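Local coordinates for protein ATP12 ATPase (Paracoccus denitrificans, PDB 2R31) that probably acts as a chaperone in assembly of the F1-ATPase, at residues A[159-163]-A[164-168]; A[27-31]-A[32-36]; A[188-191]-A[192-196]. All blocks are in the same frame, centred on the assembly; numbering follows the deposited sequence. Where two conformers were deposited one is given.

Contact 1. Residues A[159-163]-A[164-168]; sequences ASLDP and FGLTA
L161 lays its CD1 methyl against L166, 4.1 Å from L166 CD1, and the two leucine side chains cross at about a right angle. L161 also packs on W234 of helix 214-236, while L166 reaches F86, V89 and L93 of helix 86-95, so this pair ties the start of helix 163-174 to two other helices. One residue on, D162 is the N-cap residue. Its CG sits between the backbone N and the carbonyl carbon (chi1 56°), which swings the carboxylate forward over the first turn, where, in one of its two modelled conformers, OD1 accepts from G165 N at 2.9 Å. The amide hydrogen comes in somewhat bent, 138° at H, though the donor lies nearly on the line of the C-O bond. In this conformer OD1 has a second partner in R238 NH2, a salt bridge that fastens the C-terminal end of the chain to this helix start and would be expected to favour the charged carboxylate. The backbone of D162 takes part as well: L166 N donates to D162 O over 2.9 Å. P163 O is gripped twice, by T167 N at 3.0 Å and by T167 OG1 at 2.9 Å, and the two donors approach from opposite faces of its carbonyl plane. The hydroxyl can reach back one turn because OG1 stands beside its own backbone N (chi1 -60°). The ring of F164 packs on A78 and P45. With aspartate at the N-cap and proline directly after it, the arrangement is a classic capped helix N-terminus.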
loop_
_atom_site.group_PDB
_atom_site.type_symbol
_atom_site.label_atom_id
_atom_site.label_comp_id
_atom_site.label_asym_id
_atom_site.label_seq_id
_atom_site.Cartn_x
_atom_site.Cartn_y
_atom_site.Cartn_z
ATOM N N ALA A 159 -1.921 -5.602 13.328
ATOM C CA ALA A 159 -2.959 -5.028 14.221
ATOM C C ALA A 159 -2.417 -3.935 15.071
ATOM O O ALA A 159 -3.224 -3.159 15.634
ATOM C CB ALA A 159 -3.551 -6.164 15.063
ATOM N N SER A 160 -1.114 -3.772 15.189
ATOM C CA SER A 160 -0.508 -2.711 15.964
ATOM C C SER A 160 -0.517 -1.366 15.233
ATOM O O SER A 160 -0.129 -0.352 15.856
ATOM C CB SER A 160 0.962 -3.076 16.326
ATOM O OG SER A 160 1.872 -2.919 15.240
ATOM N N LEU A 161 -0.863 -1.339 13.960
ATOM C CA LEU A 161 -0.828 -0.102 13.173
ATOM C C LEU A 161 -2.002 0.789 13.531
ATOM O O LEU A 161 -3.049 0.344 13.944
ATOM C CB LEU A 161 -0.892 -0.453 11.698
ATOM C CG LEU A 161 0.341 -1.223 11.207
ATOM C CD1 LEU A 161 0.131 -1.645 9.755
ATOM C CD2 LEU A 161 1.586 -0.408 11.341
ATOM N N ASP A 162 -1.809 2.074 13.284
ATOM C CA ASP A 162 -2.899 2.999 13.355
ATOM C C ASP A 162 -3.728 2.895 12.061
ATOM O O ASP A 162 -3.342 2.258 11.098
ATOM C CB ASP A 162 -2.437 4.417 13.639
ATOM C CG ASP A 162 -1.411 5.047 12.703
ATOM O OD1 ASP A 162 -1.293 4.566 11.585
ATOM O OD2 ASP A 162 -0.744 6.021 13.120
ATOM N N PRO A 163 -4.954 3.427 12.020
ATOM C CA PRO A 163 -5.817 3.210 10.862
ATOM C C PRO A 163 -5.315 3.781 9.547
ATOM O O PRO A 163 -5.473 3.129 8.484
ATOM C CB PRO A 163 -7.161 3.908 11.286
ATOM C CG PRO A 163 -7.093 3.735 12.770
ATOM C CD PRO A 163 -5.666 4.033 13.186
ATOM N N PHE A 164 -4.697 4.969 9.547
ATOM C CA PHE A 164 -4.172 5.496 8.307
ATOM C C PHE A 164 -2.930 4.707 7.883
ATOM O O PHE A 164 -2.718 4.504 6.671
ATOM C CB PHE A 164 -3.868 7.002 8.439
ATOM C CG PHE A 164 -5.079 7.901 8.248
ATOM C CD1 PHE A 164 -6.200 7.800 9.064
ATOM C CD2 PHE A 164 -5.114 8.818 7.228
ATOM C CE1 PHE A 164 -7.299 8.596 8.877
ATOM C CE2 PHE A 164 -6.202 9.629 7.018
ATOM C CZ PHE A 164 -7.297 9.508 7.839
ATOM N N GLY A 165 -2.149 4.214 8.822
ATOM C CA GLY A 165 -1.025 3.371 8.496
ATOM C C GLY A 165 -1.455 2.033 7.899
ATOM O O GLY A 165 -0.836 1.541 6.946
ATOM N N LEU A 166 -2.524 1.448 8.442
ATOM C CA LEU A 166 -3.063 0.220 7.877
ATOM C C LEU A 166 -3.553 0.432 6.447
ATOM O O LEU A 166 -3.390 -0.419 5.578
ATOM C CB LEU A 166 -4.215 -0.287 8.785
ATOM C CG LEU A 166 -4.748 -1.673 8.438
ATOM C CD1 LEU A 166 -3.718 -2.756 8.672
ATOM C CD2 LEU A 166 -6.021 -1.987 9.232
ATOM N N THR A 167 -4.169 1.608 6.218
ATOM C CA THR A 167 -4.626 1.978 4.873
ATOM C C THR A 167 -3.444 2.001 3.911
ATOM O O THR A 167 -3.532 1.462 2.814
ATOM C CB THR A 167 -5.341 3.325 4.908
ATOM O OG1 THR A 167 -6.478 3.240 5.786
ATOM C CG2 THR A 167 -5.845 3.702 3.520
ATOM N N ALA A 168 -2.349 2.630 4.317
ATOM C CA ALA A 168 -1.146 2.689 3.488
ATOM C C ALA A 168 -0.584 1.275 3.219
ATOM O O ALA A 168 -0.173 0.945 2.113
ATOM C CB ALA A 168 -0.076 3.528 4.143
#

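Contact 2. Residues A[27-31]-A[32-36]; sequences VLLDE and RPLRT
The tight hairpin joining strands 24-29 and 32-33 turns through a type I' beta turn from L29 to R32, with D30 and E31 at its corner in left-handed backbone conformations. L29 and R32 form the hydrogen-bonded pair that closes it: L29 N donates to R32 O at 2.9 Å, whereas the return bond from R32 N to L29 O is longer, 3.1 Å, and its donor stands well above the carbonyl plane. The next pair, L28 and P33, is non-hydrogen-bonded; here L28 CD2 lies 3.9 Å from P33 CG on the face that also carries H19. Beyond it L34 N meets V27 O almost perfectly straight, at 2.8 Å and 177°, and a water hydrogen-bonded to V27 N and L34 O extends the link. L34, its CG anti to the backbone N (chi1 178°), brings CD2 to 4.4 Å from V27 CB and CD1 to 4.3 Å from L29 CD1. L29 and L34 both rest on W57 of helix 47-58. D30, in one of two conformers, instead sends its carboxylate to the amides of A14 and S15. Such a two-residue type I' connection is characteristic of tight antiparallel beta hairpins, here at one side of a three-stranded sheet.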
loop_
_atom_site.group_PDB
_atom_site.type_symbol
_atom_site.label_atom_id
_atom_site.label_comp_id
_atom_site.label_asym_id
_atom_site.label_seq_id
_atom_site.Cartn_x
_atom_site.Cartn_y
_atom_site.Cartn_z
ATOM N N VAL A 27 -9.152 20.016 6.111
ATOM C CA VAL A 27 -8.748 20.781 4.931
ATOM C C VAL A 27 -9.914 21.661 4.544
ATOM O O VAL A 27 -11.027 21.139 4.385
ATOM C CB VAL A 27 -8.359 19.838 3.777
ATOM C CG1 VAL A 27 -8.063 20.626 2.480
ATOM C CG2 VAL A 27 -7.132 19.013 4.176
ATOM N N LEU A 28 -9.682 22.961 4.446
ATOM C CA LEU A 28 -10.720 23.958 4.247
ATOM C C LEU A 28 -10.715 24.478 2.829
ATOM O O LEU A 28 -9.708 24.957 2.327
ATOM C CB LEU A 28 -10.469 25.153 5.196
ATOM C CG LEU A 28 -10.256 24.857 6.682
ATOM C CD1 LEU A 28 -9.953 26.142 7.461
ATOM C CD2 LEU A 28 -11.489 24.156 7.156
ATOM N N LEU A 29 -11.873 24.429 2.207
ATOM C CA LEU A 29 -12.132 25.020 0.874
ATOM C C LEU A 29 -12.970 26.249 1.136
ATOM O O LEU A 29 -14.126 26.089 1.576
ATOM C CB LEU A 29 -12.832 24.041 -0.056
ATOM C CG LEU A 29 -12.175 22.683 -0.258
ATOM C CD1 LEU A 29 -12.969 21.831 -1.281
ATOM C CD2 LEU A 29 -10.755 22.846 -0.706
ATOM N N ASP A 30 -12.424 27.448 0.907
ATOM C CA ASP A 30 -13.110 28.675 1.277
ATOM C C ASP A 30 -13.734 28.544 2.673
ATOM O O ASP A 30 -14.912 28.818 2.849
ATOM C CB ASP A 30 -14.159 29.111 0.252
ATOM C CG ASP A 30 -13.517 29.785 -0.924
ATOM O OD1 ASP A 30 -12.338 30.220 -0.872
ATOM O OD2 ASP A 30 -14.221 29.889 -1.948
ATOM N N GLU A 31 -12.890 28.130 3.613
ATOM C CA GLU A 31 -13.166 28.124 5.048
ATOM C C GLU A 31 -14.125 27.032 5.472
ATOM O O GLU A 31 -14.528 26.986 6.623
ATOM C CB GLU A 31 -13.674 29.468 5.579
ATOM C CG GLU A 31 -12.683 30.581 5.249
ATOM C CD GLU A 31 -11.336 30.472 5.887
ATOM O OE1 GLU A 31 -11.145 29.737 6.901
ATOM O OE2 GLU A 31 -10.374 31.155 5.429
ATOM N N ARG A 32 -14.463 26.099 4.617
ATOM C CA ARG A 32 -15.346 24.997 4.922
ATOM C C ARG A 32 -14.631 23.676 4.879
ATOM O O ARG A 32 -14.008 23.350 3.840
ATOM C CB ARG A 32 -16.455 24.925 3.902
ATOM C CG ARG A 32 -17.442 23.854 4.170
ATOM C CD ARG A 32 -18.389 23.737 2.971
ATOM N NE ARG A 32 -19.473 22.861 3.228
ATOM C CZ ARG A 32 -20.581 22.856 2.472
ATOM N NH1 ARG A 32 -20.706 23.660 1.414
ATOM N NH2 ARG A 32 -21.542 22.012 2.790
ATOM N N PRO A 33 -14.678 22.844 5.939
ATOM C CA PRO A 33 -14.013 21.548 5.878
ATOM C C PRO A 33 -14.510 20.648 4.783
ATOM O O PRO A 33 -15.704 20.376 4.590
ATOM C CB PRO A 33 -14.345 20.919 7.245
ATOM C CG PRO A 33 -14.583 22.053 8.109
ATOM C CD PRO A 33 -15.311 23.094 7.259
ATOM N N LEU A 34 -13.568 20.093 4.042
ATOM C CA LEU A 34 -13.761 19.021 3.062
ATOM C C LEU A 34 -14.387 17.825 3.746
ATOM O O LEU A 34 -14.040 17.539 4.866
ATOM C CB LEU A 34 -12.369 18.654 2.477
ATOM C CG LEU A 34 -12.229 17.550 1.479
ATOM C CD1 LEU A 34 -13.032 17.848 0.220
ATOM C CD2 LEU A 34 -10.768 17.397 1.070
ATOM N N ARG A 35 -15.309 17.165 3.064
ATOM C CA ARG A 35 -15.882 15.897 3.502
ATOM C C ARG A 35 -15.499 14.807 2.530
ATOM O O ARG A 35 -15.011 15.062 1.426
ATOM C CB ARG A 35 -17.411 15.977 3.629
ATOM C CG ARG A 35 -17.841 16.845 4.780
ATOM C CD ARG A 35 -19.276 16.991 5.075
ATOM N NE ARG A 35 -19.628 17.709 6.292
ATOM C CZ ARG A 35 -19.969 17.161 7.461
ATOM N NH1 ARG A 35 -20.005 15.836 7.641
ATOM N NH2 ARG A 35 -20.269 17.970 8.479
ATOM N N THR A 36 -15.688 13.556 2.973
ATOM C CA THR A 36 -15.507 12.445 2.050
ATOM C C THR A 36 -16.660 12.392 1.058
ATOM O O THR A 36 -17.674 13.049 1.210
ATOM C CB THR A 36 -15.358 11.124 2.802
ATOM O OG1 THR A 36 -16.618 10.803 3.401
ATOM C CG2 THR A 36 -14.276 11.190 3.890
HETATM O O HOH W 1 -11.664 18.442 6.219
#

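Contact 3. Residues A[188-191]-A[192-196]; sequences GRID and APTAH
Hydrogen bonds at the N-cap of helix 192-199 dominate this contact, and D191 supplies the acceptors. With chi1 at 64° its carboxylate folds toward T194. There OD1 accepts two bonds from a single residue, one from T194 N at 2.9 Å and a shorter one from T194 OG1 at 2.7 Å. The amide lies nearly in line with the C-O bond; the hydroxyl comes on the syn side, 30° out of the carboxylate plane, and the two donors arrive from opposite faces. The carbonyl of D191 begins the regular helical pattern by accepting from A195 N at 2.9 Å. A192 N, in the same first turn, donates to E231 OE2 of helix 214-236.

Apolar contacts involve I190. It spreads its branches over the turn, CG2 lying 3.9 Å from T194 CG2, while its extended CG1 arm (chi2 -177°) carries CD1 to 3.7 Å from A195 CB. The same isoleucine packs on L181, A184 and V185 of the preceding helix 179-186 and on L123 of helix 110-130.

Beside the cap there is a further van der Waals contact: the P193 ring and the D191 side chain cross at about a right angle, P193 CD 3.5 Å from D191 OD1.

Water mediates another link: one molecule accepts from D191 N and donates to T194 OG1, each at 3.0 Å.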
loop_
_atom_site.group_PDB
_atom_site.type_symbol
_atom_site.label_atom_id
_atom_site.label_comp_id
_atom_site.label_asym_id
_atom_site.label_seq_id
_atom_site.Cartn_x
_atom_site.Cartn_y
_atom_site.Cartn_z
ATOM N N GLY A 188 10.869 0.258 6.766
ATOM C CA GLY A 188 12.092 0.885 6.313
ATOM C C GLY A 188 13.207 -0.018 5.875
ATOM O O GLY A 188 14.300 0.488 5.648
ATOM N N ARG A 189 12.925 -1.281 5.665
ATOM C CA ARG A 189 13.931 -2.231 5.183
ATOM C C ARG A 189 14.175 -2.102 3.678
ATOM O O ARG A 189 15.321 -2.310 3.230
ATOM C CB ARG A 189 13.544 -3.634 5.596
ATOM C CG ARG A 189 14.419 -4.761 5.032
ATOM C CD ARG A 189 15.868 -4.669 5.408
ATOM N NE ARG A 189 16.651 -5.757 4.865
ATOM C CZ ARG A 189 17.041 -5.860 3.592
ATOM N NH1 ARG A 189 16.733 -4.888 2.764
ATOM N NH2 ARG A 189 17.740 -6.938 3.190
ATOM N N ILE A 190 13.136 -1.821 2.912
ATOM C CA ILE A 190 13.221 -1.567 1.474
ATOM C C ILE A 190 12.272 -0.424 1.144
ATOM O O ILE A 190 11.383 -0.124 1.951
ATOM C CB ILE A 190 12.911 -2.800 0.607
ATOM C CG1 ILE A 190 11.442 -3.264 0.822
ATOM C CG2 ILE A 190 13.915 -3.895 0.806
ATOM C CD1 ILE A 190 11.037 -4.512 0.085
ATOM N N ASP A 191 12.437 0.188 -0.029
ATOM C CA ASP A 191 11.467 1.152 -0.525
ATOM C C ASP A 191 10.497 0.450 -1.502
ATOM O O ASP A 191 10.637 -0.718 -1.860
ATOM C CB ASP A 191 12.181 2.349 -1.140
ATOM C CG ASP A 191 12.998 2.053 -2.349
ATOM O OD1 ASP A 191 12.949 0.947 -2.903
ATOM O OD2 ASP A 191 13.730 3.007 -2.775
ATOM N N ALA A 192 9.477 1.209 -1.894
ATOM C CA ALA A 192 8.442 0.625 -2.758
ATOM C C ALA A 192 8.997 0.221 -4.119
ATOM O O ALA A 192 8.596 -0.846 -4.610
ATOM C CB ALA A 192 7.258 1.586 -2.888
ATOM N N PRO A 193 9.871 0.971 -4.779
ATOM C CA PRO A 193 10.424 0.491 -6.059
ATOM C C PRO A 193 11.158 -0.831 -5.923
ATOM O O PRO A 193 11.098 -1.710 -6.795
ATOM C CB PRO A 193 11.311 1.656 -6.516
ATOM C CG PRO A 193 10.743 2.854 -5.844
ATOM C CD PRO A 193 10.223 2.379 -4.527
ATOM N N THR A 194 11.888 -1.016 -4.804
ATOM C CA THR A 194 12.570 -2.273 -4.555
ATOM C C THR A 194 11.582 -3.413 -4.306
ATOM O O THR A 194 11.733 -4.521 -4.864
ATOM C CB THR A 194 13.558 -2.116 -3.388
ATOM O OG1 THR A 194 14.505 -1.107 -3.725
ATOM C CG2 THR A 194 14.256 -3.408 -3.058
ATOM N N ALA A 195 10.551 -3.167 -3.499
ATOM C CA ALA A 195 9.536 -4.161 -3.278
ATOM C C ALA A 195 8.873 -4.605 -4.602
ATOM O O ALA A 195 8.639 -5.768 -4.861
ATOM C CB ALA A 195 8.452 -3.637 -2.349
ATOM N N HIS A 196 8.575 -3.599 -5.448
ATOM C CA HIS A 196 7.968 -3.886 -6.759
ATOM C C HIS A 196 8.878 -4.775 -7.606
ATOM O O HIS A 196 8.452 -5.821 -8.145
ATOM C CB HIS A 196 7.680 -2.552 -7.451
ATOM C CG HIS A 196 7.127 -2.732 -8.824
ATOM N ND1 HIS A 196 5.894 -3.253 -9.082
ATOM C CD2 HIS A 196 7.762 -2.421 -9.992
ATOM C CE1 HIS A 196 5.748 -3.222 -10.425
ATOM N NE2 HIS A 196 6.830 -2.745 -10.975
HETATM O O HOH W 2 15.272 -0.368 -0.947
#

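Overall arrangement
Along the chain the hairpin of contact 2 comes first, followed by contact 1 and then contact 3. Contacts 1 and 3 are both aspartate-capped helix starts, with centres about 18 Å apart, and both lie against helix 214-236, which thus touches the beginnings of helices 163-174 and 192-199. Contact 2 lies farther out, its centre about 24 Å from that of contact 1 and about 34 Å from that of contact 3, on the opposite side of the chain's centre from contact 3. Helix 70-82 nevertheless bridges contacts 1 and 2, meeting T36 as well as F164 and T167, so it links the segment leaving the hairpin with the start of helix 163-174 in this putative assembly chaperone.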